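Alpha-11 giardin (Giardia intestinalis, PDB 2II2) binds calcium as an unusual member of the annexin family and probably takes part in parasite attachment and in organising the cytoskeleton of the ventral disk. Local coordinates at residues W32-E35 with E36-E39; L124-D127 with F128-Q131; L163-L167 with I168-E172; A225-Y228 with N229-P232; D249-A252 with Y253-A256. One frame throughout, in Å; residues are numbered along the deposited sequence.

Contact 1: residues W32-E35 with E36-E39; sequences WSAE and ERKE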
loop_
_atom_site.group_PDB
_atom_site.type_symbol
_atom_site.label_atom_id
_atom_site.label_comp_id
_atom_site.label_asym_id
_atom_site.label_seq_id
_atom_site.Cartn_x
_atom_site.Cartn_y
_atom_site.Cartn_z
ATOM N N TRP A 32 6.418 -17.399 11.684
ATOM C CA TRP A 32 6.819 -16.336 12.603
ATOM C C TRP A 32 5.876 -15.141 12.675
ATOM O O TRP A 32 5.443 -14.623 11.651
ATOM C CB TRP A 32 8.216 -15.838 12.216
ATOM C CG TRP A 32 9.175 -16.952 11.915
ATOM C CD1 TRP A 32 9.561 -17.401 10.678
ATOM C CD2 TRP A 32 9.857 -17.786 12.868
ATOM N NE1 TRP A 32 10.431 -18.455 10.803
ATOM C CE2 TRP A 32 10.629 -18.714 12.135
ATOM C CE3 TRP A 32 9.873 -17.854 14.272
ATOM C CZ2 TRP A 32 11.427 -19.680 12.757
ATOM C CZ3 TRP A 32 10.687 -18.810 14.889
ATOM C CH2 TRP A 32 11.448 -19.705 14.134
ATOM N N SER A 33 5.611 -14.670 13.899
ATOM C CA SER A 33 4.901 -13.403 14.095
ATOM C C SER A 33 5.789 -12.206 13.700
ATOM O O SER A 33 7.002 -12.374 13.500
ATOM C CB SER A 33 4.493 -13.265 15.547
ATOM O OG SER A 33 5.644 -13.070 16.338
ATOM N N ALA A 34 5.212 -11.001 13.614
ATOM C CA ALA A 34 6.017 -9.804 13.359
ATOM C C ALA A 34 7.115 -9.641 14.416
ATOM O O ALA A 34 8.274 -9.396 14.074
ATOM C CB ALA A 34 5.148 -8.572 13.295
ATOM N N GLU A 35 6.772 -9.853 15.684
ATOM C CA GLU A 35 7.734 -9.693 16.768
ATOM C C GLU A 35 8.865 -10.715 16.600
ATOM O O GLU A 35 10.046 -10.388 16.811
ATOM C CB GLU A 35 7.033 -9.888 18.101
ATOM C CG GLU A 35 7.935 -9.742 19.296
ATOM C CD GLU A 35 7.202 -10.059 20.574
ATOM O OE1 GLU A 35 6.092 -9.509 20.756
ATOM O OE2 GLU A 35 7.728 -10.861 21.385
ATOM N N GLU A 36 8.497 -11.954 16.267
ATOM C CA GLU A 36 9.476 -13.019 16.055
ATOM C C GLU A 36 10.355 -12.767 14.834
ATOM O O GLU A 36 11.549 -13.085 14.869
ATOM C CB GLU A 36 8.789 -14.389 15.959
ATOM C CG GLU A 36 8.158 -14.848 17.274
ATOM C CD GLU A 36 7.226 -16.026 17.110
ATOM O OE1 GLU A 36 6.708 -16.252 16.010
ATOM O OE2 GLU A 36 6.967 -16.724 18.119
ATOM N N ARG A 37 9.788 -12.211 13.759
ATOM C CA ARG A 37 10.632 -11.955 12.589
ATOM C C ARG A 37 11.746 -10.987 12.951
ATOM O O ARG A 37 12.888 -11.153 12.513
ATOM C CB ARG A 37 9.835 -11.422 11.395
ATOM C CG ARG A 37 8.925 -12.450 10.788
ATOM C CD ARG A 37 8.348 -11.988 9.487
ATOM N NE ARG A 37 7.452 -10.835 9.575
ATOM C CZ ARG A 37 6.161 -10.873 9.911
ATOM N NH1 ARG A 37 5.580 -12.015 10.270
ATOM N NH2 ARG A 37 5.439 -9.757 9.900
ATOM N N LYS A 38 11.414 -9.985 13.760
ATOM C CA LYS A 38 12.398 -8.971 14.147
ATOM C C LYS A 38 13.496 -9.608 15.008
ATOM O O LYS A 38 14.705 -9.420 14.776
ATOM C CB LYS A 38 11.701 -7.833 14.907
ATOM C CG LYS A 38 12.600 -6.641 15.265
ATOM C CD LYS A 38 11.825 -5.605 16.108
ATOM C CE LYS A 38 12.686 -4.381 16.391
ATOM N NZ LYS A 38 11.944 -3.360 17.159
ATOM N N GLU A 39 13.072 -10.390 15.994
ATOM C CA GLU A 39 14.038 -11.113 16.848
ATOM C C GLU A 39 14.918 -12.069 16.050
ATOM O O GLU A 39 16.126 -12.158 16.281
ATOM C CB GLU A 39 13.321 -11.877 17.961
ATOM C CG GLU A 39 12.737 -10.961 19.027
ATOM C CD GLU A 39 12.073 -11.695 20.190
ATOM O OE1 GLU A 39 11.680 -12.886 20.063
ATOM O OE2 GLU A 39 11.942 -11.068 21.263
#
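Glu-36 runs its extended side chain alongside Ser-33, Glu-36 CG lying 3.2 Å from Ser-33 OG while the carboxylate reaches the backbone in front of the helix. Ser-33 N donates to Glu-36 OE1 at 2.9 Å, an almost straight bond (170°) that meets the oxygen on its anti side, somewhat out of the carboxylate plane. In return Glu-36 N donates to Ser-33 OG at 3.1 Å. The two reciprocal bonds make a capping box, with Ser-33 as N-cap of helix 34-48; its OG, set between the backbone N and the carbonyl carbon (chi1 69°), is turned toward the first turn. Glu-36 OE1 also lies at the edge of the Trp-32 indole, 4.0 Å from CE3, with ring and carboxylate planes nearly perpendicular. Beyond the box, Arg-37 CG packs on Trp-32 CB at 3.7 Å. The arginine chain bends at chi3 and lays one guanidinium face over Ala-34 CA. Glu-35 and Glu-39 bring their OE2 atoms to 4.2 Å, a like-charge pair. Arg-37 forms a salt bridge with Asp-265, tying helix 34-48 to the loop after helix 249-263; Glu-39 bonds to Tyr-6, the first modelled residue, and Trp-32 meets Phe-28 of helix 22-29.

Contact 2: residues L124-D127 with F128-Q131; sequences LLQD and FVDQ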
loop_
_atom_site.group_PDB
_atom_site.type_symbol
_atom_site.label_atom_id
_atom_site.label_comp_id
_atom_site.label_asym_id
_atom_site.label_seq_id
_atom_site.Cartn_x
_atom_site.Cartn_y
_atom_site.Cartn_z
ATOM N N LEU A 124 10.604 14.612 5.052
ATOM C CA LEU A 124 9.712 14.084 4.031
ATOM C C LEU A 124 8.919 15.177 3.320
ATOM O O LEU A 124 8.882 15.226 2.085
ATOM C CB LEU A 124 8.758 13.074 4.693
ATOM C CG LEU A 124 7.813 12.395 3.686
ATOM C CD1 LEU A 124 8.565 11.610 2.657
ATOM C CD2 LEU A 124 6.840 11.458 4.413
ATOM N N LEU A 125 8.297 16.063 4.096
ATOM C CA LEU A 125 7.504 17.141 3.497
ATOM C C LEU A 125 8.357 18.033 2.605
ATOM O O LEU A 125 7.903 18.442 1.547
ATOM C CB LEU A 125 6.791 17.976 4.567
ATOM C CG LEU A 125 5.910 19.125 4.058
ATOM C CD1 LEU A 125 4.838 18.672 3.089
ATOM C CD2 LEU A 125 5.294 19.861 5.254
ATOM N N GLN A 126 9.595 18.306 3.007
ATOM C CA GLN A 126 10.469 19.156 2.186
ATOM C C GLN A 126 10.847 18.480 0.854
ATOM O O GLN A 126 10.879 19.115 -0.208
ATOM C CB GLN A 126 11.703 19.577 2.981
ATOM C CG GLN A 126 12.468 20.747 2.382
ATOM C CD GLN A 126 11.629 22.001 2.188
ATOM O OE1 GLN A 126 10.653 22.251 2.898
ATOM N NE2 GLN A 126 12.024 22.811 1.226
ATOM N N ASP A 127 11.073 17.170 0.921
ATOM C CA ASP A 127 11.301 16.435 -0.313
ATOM C C ASP A 127 10.060 16.433 -1.200
ATOM O O ASP A 127 10.189 16.519 -2.424
ATOM C CB ASP A 127 11.774 15.006 -0.014
ATOM C CG ASP A 127 13.271 14.924 0.330
ATOM O OD1 ASP A 127 13.976 15.951 0.261
ATOM O OD2 ASP A 127 13.723 13.827 0.722
ATOM N N PHE A 128 8.864 16.339 -0.611
ATOM C CA PHE A 128 7.635 16.515 -1.395
ATOM C C PHE A 128 7.561 17.907 -2.027
ATOM O O PHE A 128 7.248 18.032 -3.218
ATOM C CB PHE A 128 6.387 16.260 -0.549
ATOM C CG PHE A 128 6.097 14.790 -0.288
ATOM C CD1 PHE A 128 7.006 13.768 -0.581
ATOM C CD2 PHE A 128 4.889 14.449 0.322
ATOM C CE1 PHE A 128 6.688 12.444 -0.308
ATOM C CE2 PHE A 128 4.567 13.136 0.591
ATOM C CZ PHE A 128 5.453 12.144 0.293
ATOM N N VAL A 129 7.870 18.950 -1.254
ATOM C CA VAL A 129 7.869 20.314 -1.774
ATOM C C VAL A 129 8.841 20.441 -2.949
ATOM O O VAL A 129 8.498 21.023 -3.968
ATOM C CB VAL A 129 8.197 21.354 -0.667
ATOM C CG1 VAL A 129 8.492 22.743 -1.276
ATOM C CG2 VAL A 129 7.058 21.429 0.368
ATOM N N ASP A 130 10.044 19.890 -2.801
ATOM C CA ASP A 130 11.059 20.044 -3.838
ATOM C C ASP A 130 10.813 19.169 -5.077
ATOM O O ASP A 130 11.193 19.556 -6.188
ATOM C CB ASP A 130 12.450 19.740 -3.286
ATOM C CG ASP A 130 13.081 20.930 -2.609
ATOM O OD1 ASP A 130 13.024 22.042 -3.184
ATOM O OD2 ASP A 130 13.651 20.741 -1.513
ATOM N N GLN A 131 10.181 18.007 -4.889
ATOM C CA GLN A 131 10.174 16.987 -5.938
ATOM C C GLN A 131 8.794 16.652 -6.514
ATOM O O GLN A 131 8.715 15.893 -7.477
ATOM C CB GLN A 131 10.850 15.696 -5.454
ATOM C CG GLN A 131 12.314 15.851 -5.089
ATOM C CD GLN A 131 12.950 14.554 -4.630
ATOM O OE1 GLN A 131 12.672 13.497 -5.170
ATOM N NE2 GLN A 131 13.818 14.642 -3.628
HETATM O O HOH W 1 14.548 22.666 0.045
HETATM O O HOH W 2 14.481 18.525 -0.147
HETATM O O HOH W 3 15.061 16.645 -2.292
#
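Three waters link the polar side chains of Gln-126, Asp-127, Asp-130 and Gln-131 along one flank of the helix. The first accepts from Gln-126 NE2 and donates to Asp-130 OD2, the latter at 2.6 Å; the second donates to that same oxygen and to Asp-127 OD1; the third donates to Asp-127 OD1 and accepts from Gln-131 NE2 at 2.7 Å. Water thus spans the separation between Asp-127 OD1 and Asp-130 OD2, which stand 5.1 Å apart, and would be expected to ease the repulsion of their charges. Asp-127 and Gln-131 run side by side in the same direction, carboxylate and amide planes 41° apart, whereas the Gln-126 amide is turned almost perpendicular to the Asp-130 carboxylate. The buried Asp-127 is also held by Tyr-116 at OD2 and by Asn-122 at OD1, so both oxygens are engaged.

These residues form the short helix 124-131, which packs between helices 76-89, 106-120 and 137-147 of the annexin helical bundle. Its i to i+4 backbone bonds run from Phe-128 N to Leu-124 O through to Gln-131 N and Asp-127 O, the last noticeably bent at 130°.

On the buried flank Leu-124 lies over the rim of one face of the Phe-128 ring. Leu-124 CG stands above that face, and Leu-124 CD1 comes to 3.6 Å from Phe-128 CE1; with CG anti to the backbone N (chi1 -177°), the leucine branch extends over the ring. Phe-128 packs further on Cys-142 and Ile-146, and Leu-124 on Ile-84 and Leu-112. Leu-125 and Val-129 touch more loosely, 4.5 Å between Leu-125 CD1 and Val-129 CG2.

Contact 3: residues L163-L167 with I168-E172; sequences LKHNL and IDADE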
loop_
_atom_site.group_PDB
_atom_site.type_symbol
_atom_site.label_atom_id
_atom_site.label_comp_id
_atom_site.label_asym_id
_atom_site.label_seq_id
_atom_site.Cartn_x
_atom_site.Cartn_y
_atom_site.Cartn_z
ATOM N N LEU A 163 -18.666 16.966 -3.616
ATOM C CA LEU A 163 -18.209 15.814 -4.375
ATOM C C LEU A 163 -19.002 15.598 -5.661
ATOM O O LEU A 163 -18.420 15.317 -6.704
ATOM C CB LEU A 163 -18.235 14.532 -3.540
ATOM C CG LEU A 163 -17.232 14.503 -2.389
ATOM C CD1 LEU A 163 -17.370 13.213 -1.605
ATOM C CD2 LEU A 163 -15.781 14.655 -2.901
ATOM N N LYS A 164 -20.330 15.713 -5.618
ATOM C CA LYS A 164 -21.110 15.547 -6.839
ATOM C C LYS A 164 -20.711 16.611 -7.847
ATOM O O LYS A 164 -20.504 16.325 -9.031
ATOM C CB LYS A 164 -22.616 15.646 -6.540
ATOM C CG LYS A 164 -23.526 15.687 -7.787
ATOM C CD LYS A 164 -24.992 15.723 -7.364
ATOM C CE LYS A 164 -25.923 15.699 -8.559
ATOM N NZ LYS A 164 -25.914 16.998 -9.249
ATOM N N HIS A 165 -20.603 17.851 -7.393
ATOM C CA HIS A 165 -20.302 18.930 -8.317
ATOM C C HIS A 165 -18.964 18.723 -9.020
ATOM O O HIS A 165 -18.855 18.843 -10.239
ATOM C CB HIS A 165 -20.290 20.259 -7.600
ATOM C CG HIS A 165 -20.037 21.398 -8.513
ATOM N ND1 HIS A 165 -20.976 21.831 -9.422
ATOM C CD2 HIS A 165 -18.932 22.150 -8.715
ATOM C CE1 HIS A 165 -20.467 22.826 -10.130
ATOM N NE2 HIS A 165 -19.231 23.042 -9.718
ATOM N N ASN A 166 -17.945 18.417 -8.226
ATOM C CA ASN A 166 -16.614 18.281 -8.788
ATOM C C ASN A 166 -16.409 16.999 -9.555
ATOM O O ASN A 166 -15.798 17.022 -10.626
ATOM C CB ASN A 166 -15.570 18.390 -7.690
ATOM C CG ASN A 166 -15.338 19.822 -7.253
ATOM O OD1 ASN A 166 -14.710 20.598 -7.982
ATOM N ND2 ASN A 166 -15.858 20.196 -6.085
ATOM N N LEU A 167 -16.961 15.896 -9.064
ATOM C CA LEU A 167 -16.723 14.608 -9.729
ATOM C C LEU A 167 -17.602 14.363 -10.933
ATOM O O LEU A 167 -17.188 13.666 -11.850
ATOM C CB LEU A 167 -16.854 13.422 -8.755
ATOM C CG LEU A 167 -15.857 13.418 -7.601
ATOM C CD1 LEU A 167 -16.185 12.311 -6.617
ATOM C CD2 LEU A 167 -14.425 13.267 -8.076
ATOM N N ILE A 168 -18.817 14.904 -10.911
ATOM C CA ILE A 168 -19.772 14.591 -11.960
ATOM C C ILE A 168 -20.125 15.792 -12.828
ATOM O O ILE A 168 -20.092 15.678 -14.051
ATOM C CB ILE A 168 -21.056 13.942 -11.399
ATOM C CG1 ILE A 168 -20.707 12.677 -10.602
ATOM C CG2 ILE A 168 -22.010 13.596 -12.562
ATOM C CD1 ILE A 168 -21.871 11.977 -9.970
ATOM N N ASP A 169 -20.441 16.926 -12.207
ATOM C CA ASP A 169 -21.095 18.023 -12.920
ATOM C C ASP A 169 -20.172 19.029 -13.595
ATOM O O ASP A 169 -20.485 19.508 -14.694
ATOM C CB ASP A 169 -22.075 18.727 -11.988
ATOM C CG ASP A 169 -23.136 17.773 -11.432
ATOM O OD1 ASP A 169 -23.520 16.792 -12.110
ATOM O OD2 ASP A 169 -23.576 18.024 -10.314
ATOM N N ALA A 170 -19.071 19.381 -12.935
ATOM C CA ALA A 170 -18.195 20.477 -13.395
ATOM C C ALA A 170 -17.479 20.114 -14.681
ATOM O O ALA A 170 -17.242 18.947 -14.903
ATOM C CB ALA A 170 -17.169 20.785 -12.324
ATOM N N ASP A 171 -17.136 21.105 -15.515
ATOM C CA ASP A 171 -16.267 20.845 -16.674
ATOM C C ASP A 171 -14.955 20.216 -16.211
ATOM O O ASP A 171 -14.461 19.267 -16.820
ATOM C CB ASP A 171 -15.958 22.133 -17.435
ATOM C CG ASP A 171 -17.159 22.690 -18.161
ATOM O OD1 ASP A 171 -18.122 21.933 -18.391
ATOM O OD2 ASP A 171 -17.127 23.894 -18.522
ATOM N N GLU A 172 -14.374 20.769 -15.150
ATOM C CA GLU A 172 -13.138 20.225 -14.570
ATOM C C GLU A 172 -13.236 20.257 -13.057
ATOM O O GLU A 172 -13.692 21.241 -12.487
ATOM C CB GLU A 172 -11.934 21.067 -15.012
ATOM C CG GLU A 172 -11.638 21.054 -16.500
ATOM C CD GLU A 172 -11.254 19.674 -17.008
ATOM O OE1 GLU A 172 -10.593 18.923 -16.252
ATOM O OE2 GLU A 172 -11.615 19.344 -18.162
HETATM O O HOH W 4 -23.722 20.345 -8.978
HETATM O O HOH W 5 -15.143 22.532 -9.819
#
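Lys-164 and Asp-169 form the charged pair of this contact. The lysine chain is extended until its last torsion, where it bends (chi4 -74°) and brings NZ to 2.8 Å from Asp-169 OD2, on the syn lone pair. The same oxygen accepts a hydrogen bond from a water that also meets His-165 ND1 in the ring plane, so OD2 is held by the lysine and by a water that links it to the histidine.

Backbone bonds show how helix 156-169 ends. Lys-164 O accepts from both Ile-168 N at 2.9 Å and Asp-169 N at 3.2 Å, and His-165 O takes Ala-170 N at 2.8 Å. The i to i+5 bonds mark a wider pi-type turn in the final stretch of the helix, after which Ala-170 leaves helical geometry. Arg-212 of helix 205-212 donates hydrogen bonds to Leu-167 O and Ala-170 O, holding two carbonyls of this end. The buried Asn-166 accepts from Asp-174 N through OD1; a second water joins OD1 to Glu-172 O, the latter by a weak bond of 3.3 Å.

Apolar contacts are few. Ala-170 CB lies over one face of the His-165 imidazole, 4.0 Å from NE2, while Leu-167 packs against Ala-208 and Ile-209 of helix 205-212.

Contact 4: residues A225-Y228 with N229-P232; sequences AHYY and NLAP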
loop_
_atom_site.group_PDB
_atom_site.type_symbol
_atom_site.label_atom_id
_atom_site.label_comp_id
_atom_site.label_asym_id
_atom_site.label_seq_id
_atom_site.Cartn_x
_atom_site.Cartn_y
_atom_site.Cartn_z
ATOM N N ALA A 225 -7.835 7.044 -0.850
ATOM C CA ALA A 225 -8.126 7.991 0.234
ATOM C C ALA A 225 -9.591 7.920 0.669
ATOM O O ALA A 225 -9.914 7.922 1.871
ATOM C CB ALA A 225 -7.741 9.390 -0.153
ATOM N N HIS A 226 -10.480 7.851 -0.308
ATOM C CA HIS A 226 -11.917 7.649 -0.078
ATOM C C HIS A 226 -12.169 6.396 0.749
ATOM O O HIS A 226 -12.822 6.436 1.784
ATOM C CB HIS A 226 -12.584 7.555 -1.464
ATOM C CG HIS A 226 -13.909 6.865 -1.462
ATOM N ND1 HIS A 226 -15.040 7.414 -0.900
ATOM C CD2 HIS A 226 -14.253 5.645 -1.929
ATOM C CE1 HIS A 226 -16.031 6.550 -1.034
ATOM N NE2 HIS A 226 -15.584 5.479 -1.662
ATOM N N TYR A 227 -11.657 5.264 0.282
ATOM C CA TYR A 227 -11.925 4.010 0.978
ATOM C C TYR A 227 -11.301 3.965 2.362
ATOM O O TYR A 227 -11.865 3.336 3.240
ATOM C CB TYR A 227 -11.531 2.803 0.124
ATOM C CG TYR A 227 -12.581 2.438 -0.903
ATOM C CD1 TYR A 227 -12.271 2.319 -2.245
ATOM C CD2 TYR A 227 -13.901 2.194 -0.513
ATOM C CE1 TYR A 227 -13.255 1.960 -3.194
ATOM C CE2 TYR A 227 -14.877 1.837 -1.448
ATOM C CZ TYR A 227 -14.551 1.720 -2.781
ATOM O OH TYR A 227 -15.525 1.328 -3.665
ATOM N N TYR A 228 -10.143 4.600 2.547
ATOM C CA TYR A 228 -9.477 4.617 3.843
ATOM C C TYR A 228 -10.404 5.193 4.905
ATOM O O TYR A 228 -10.451 4.709 6.028
ATOM C CB TYR A 228 -8.162 5.417 3.769
ATOM C CG TYR A 228 -7.413 5.310 5.083
ATOM C CD1 TYR A 228 -6.541 4.239 5.312
ATOM C CD2 TYR A 228 -7.573 6.249 6.074
ATOM C CE1 TYR A 228 -5.868 4.100 6.526
ATOM C CE2 TYR A 228 -6.907 6.112 7.299
ATOM C CZ TYR A 228 -6.051 5.038 7.519
ATOM O OH TYR A 228 -5.395 4.888 8.723
ATOM N N ASN A 229 -11.129 6.240 4.511
ATOM C CA ASN A 229 -12.083 6.863 5.411
ATOM C C ASN A 229 -13.202 5.914 5.870
ATOM O O ASN A 229 -13.722 6.041 6.966
ATOM C CB ASN A 229 -12.722 8.080 4.800
ATOM C CG ASN A 229 -11.782 9.260 4.690
ATOM O OD1 ASN A 229 -10.735 9.295 5.338
ATOM N ND2 ASN A 229 -12.149 10.234 3.878
ATOM N N LEU A 230 -13.618 5.040 4.965
ATOM C CA LEU A 230 -14.649 4.049 5.282
ATOM C C LEU A 230 -14.106 2.911 6.159
ATOM O O LEU A 230 -14.731 2.554 7.175
ATOM C CB LEU A 230 -15.288 3.535 3.998
ATOM C CG LEU A 230 -16.048 4.592 3.167
ATOM C CD1 LEU A 230 -16.539 4.010 1.832
ATOM C CD2 LEU A 230 -17.191 5.260 3.921
ATOM N N ALA A 231 -12.926 2.388 5.812
ATOM C CA ALA A 231 -12.189 1.466 6.677
ATOM C C ALA A 231 -10.775 1.340 6.135
ATOM O O ALA A 231 -10.592 1.154 4.957
ATOM C CB ALA A 231 -12.813 0.081 6.668
ATOM N N PRO A 232 -9.748 1.446 6.967
ATOM C CA PRO A 232 -8.390 1.267 6.464
ATOM C C PRO A 232 -8.191 0.030 5.606
ATOM O O PRO A 232 -7.533 0.093 4.562
ATOM C CB PRO A 232 -7.574 1.242 7.740
ATOM C CG PRO A 232 -8.313 2.248 8.590
ATOM C CD PRO A 232 -9.763 1.903 8.366
HETATM O O HOH W 6 -8.189 9.656 3.412
#
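Pro-232 packs over one face of the Tyr-228 ring, its CG 4.0 Å from the centroid and 27° off the normal, a CH-pi contact. Pro-232 CB comes closer to the rim, 3.5 Å from Tyr-228 CE1. The first side-chain torsion of Tyr-228 (chi1 -174°) sets the ring beside its own carbonyl carbon, on the side of the proline. Leu-230 makes the other close point: its CD1 sits 3.9 Å from His-226 CE1 and 4.0 Å from Tyr-227 CD2, touching both rings obliquely. These rings meet each other as well, His-226 CD2 lying over the centre of the Tyr-227 face.

The backbone here is the end of helix 216-230 and its turn into helix 232-244, with Ala-231 as N-cap of the latter. Ala-231 N bonds firmly to Tyr-227 O at 2.9 Å and 173°. The looseness lies just before it, where the bonds of Asn-229 N to Ala-225 O and His-226 O, and of Leu-230 N to Tyr-227 O, are all weak. There a water donates to Ala-225 O at 2.9 Å and to OD1 of the buried Asn-229 at 3.2 Å. Asn-229 ND2 donates a hydrogen bond to Ile-182 O of helix 175-184, and His-226 ND1 bonds to Tyr-190 of helix 187-201, as Tyr-227 OH does to Gln-206.

Contact 5: residues D249-A252 with Y253-A256; sequences DDMA and YEQA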
loop_
_atom_site.group_PDB
_atom_site.type_symbol
_atom_site.label_atom_id
_atom_site.label_comp_id
_atom_site.label_asym_id
_atom_site.label_seq_id
_atom_site.Cartn_x
_atom_site.Cartn_y
_atom_site.Cartn_z
ATOM N N ASP A 249 1.727 -7.550 -16.382
ATOM C CA ASP A 249 2.155 -8.395 -15.261
ATOM C C ASP A 249 3.238 -7.755 -14.398
ATOM O O ASP A 249 3.198 -7.849 -13.175
ATOM C CB ASP A 249 2.665 -9.759 -15.741
ATOM C CG ASP A 249 1.559 -10.782 -15.979
ATOM O OD1 ASP A 249 0.366 -10.469 -15.779
ATOM O OD2 ASP A 249 1.914 -11.932 -16.334
ATOM N N ASP A 250 4.211 -7.102 -15.012
ATOM C CA ASP A 250 5.276 -6.526 -14.203
ATOM C C ASP A 250 4.684 -5.565 -13.194
ATOM O O ASP A 250 5.011 -5.590 -11.974
ATOM C CB ASP A 250 6.298 -5.822 -15.090
ATOM C CG ASP A 250 7.208 -6.780 -15.813
ATOM O OD1 ASP A 250 7.169 -7.997 -15.580
ATOM O OD2 ASP A 250 7.981 -6.299 -16.654
ATOM N N MET A 251 3.766 -4.725 -13.669
ATOM C CA MET A 251 3.129 -3.762 -12.753
ATOM C C MET A 251 2.192 -4.430 -11.735
ATOM O O MET A 251 2.201 -4.085 -10.549
ATOM C CB MET A 251 2.370 -2.692 -13.535
ATOM C CG MET A 251 3.287 -1.860 -14.416
ATOM S SD MET A 251 2.396 -0.624 -15.391
ATOM C CE MET A 251 1.756 0.441 -14.070
ATOM N N ALA A 252 1.374 -5.372 -12.206
ATOM C CA ALA A 252 0.418 -6.014 -11.302
ATOM C C ALA A 252 1.168 -6.720 -10.159
ATOM O O ALA A 252 0.774 -6.622 -8.992
ATOM C CB ALA A 252 -0.386 -7.023 -12.061
ATOM N N TYR A 253 2.244 -7.431 -10.485
ATOM C CA TYR A 253 2.964 -8.173 -9.474
ATOM C C TYR A 253 3.753 -7.242 -8.560
ATOM O O TYR A 253 3.814 -7.470 -7.340
ATOM C CB TYR A 253 3.926 -9.186 -10.108
ATOM C CG TYR A 253 3.288 -10.450 -10.628
ATOM C CD1 TYR A 253 2.469 -10.419 -11.772
ATOM C CD2 TYR A 253 3.554 -11.691 -10.024
ATOM C CE1 TYR A 253 1.898 -11.582 -12.278
ATOM C CE2 TYR A 253 2.978 -12.882 -10.550
ATOM C CZ TYR A 253 2.177 -12.798 -11.680
ATOM O OH TYR A 253 1.607 -13.940 -12.181
ATOM N N GLU A 254 4.322 -6.185 -9.143
ATOM C CA GLU A 254 5.008 -5.176 -8.343
ATOM C C GLU A 254 4.088 -4.570 -7.290
ATOM O O GLU A 254 4.446 -4.453 -6.109
ATOM C CB GLU A 254 5.519 -4.091 -9.280
ATOM C CG GLU A 254 6.134 -2.902 -8.676
ATOM C CD GLU A 254 6.378 -1.802 -9.699
ATOM O OE1 GLU A 254 5.666 -1.731 -10.741
ATOM O OE2 GLU A 254 7.282 -0.983 -9.437
ATOM N N GLN A 255 2.914 -4.145 -7.724
ATOM C CA GLN A 255 1.932 -3.534 -6.819
ATOM C C GLN A 255 1.453 -4.540 -5.776
ATOM O O GLN A 255 1.409 -4.239 -4.554
ATOM C CB GLN A 255 0.748 -3.001 -7.616
ATOM C CG GLN A 255 1.108 -1.850 -8.517
ATOM C CD GLN A 255 0.017 -1.559 -9.510
ATOM O OE1 GLN A 255 -1.173 -1.762 -9.222
ATOM N NE2 GLN A 255 0.394 -0.980 -10.635
ATOM N N ALA A 256 1.125 -5.758 -6.208
ATOM C CA ALA A 256 0.634 -6.750 -5.273
ATOM C C ALA A 256 1.699 -7.094 -4.221
ATOM O O ALA A 256 1.380 -7.320 -3.060
ATOM C CB ALA A 256 0.168 -7.975 -6.009
HETATM O O HOH W 7 0.387 -13.578 -14.548
#
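The Tyr-253 ring turns an edge to Asp-249: CD1 lies 3.0 Å from Asp-249 O and CE1 3.8 Å from Asp-249 CG. Asp-249 OD1 is close to the ring plane, yet the carboxylate itself is tilted 62° from it, and the two side chains run alongside each other in the same direction. A water, also in the ring plane, closes the far end, donating to Asp-249 OD2 at 2.9 Å and lying 2.7 Å from Tyr-253 OH. The hydroxyl is also hydrogen-bonded to Ser-290 N, and Phe-288 meets the ring edge-to-face. Because CG of Tyr-253 is anti to the carbonyl carbon (chi1 -78°), the ring is directed back along the helix to this aspartate. On another flank Gln-255 lies alongside Met-251, its NE2 3.9 Å from Met-251 CB. Regular i to i+4 backbone bonds underlie both pairs. These residues lie within the annexin domain of residues 233-308, the Tyr-253 side chain about 11 Å from that of Glu-66, a calcium-binding residue. This first part of helix 249-263 is gripped by salt bridges, Asp-249 to Arg-287 of helix 280-287 and Asp-250 to Lys-295, while Met-251 and Gln-255 touch Arg-95 of helix 94-102 and Ala-256 packs on Phe-240 of helix 232-244.

Overall arrangement
All five contacts are local, each within or at the end of a single helix, and none touches another. Contact 1 is the surface one; the others are partly buried, each with one flank against neighbouring helices. Contacts 1 and 3 lie on opposite sides of the chain's centre, about 47 Å apart between centres, whereas contacts 3 and 4 approach to about 6 Å between nearest atoms, and helix 187-201 packs on both. Chemistry follows position: contact 1 begins a helix with a capping box, contacts 3 and 4 end one by a pi-type turn and by weakened bonds, contact 5 keeps regular i to i+4 bonding and contact 2 does so until its bent last bond; both pair water-bridged carboxylates with packed aromatic rings.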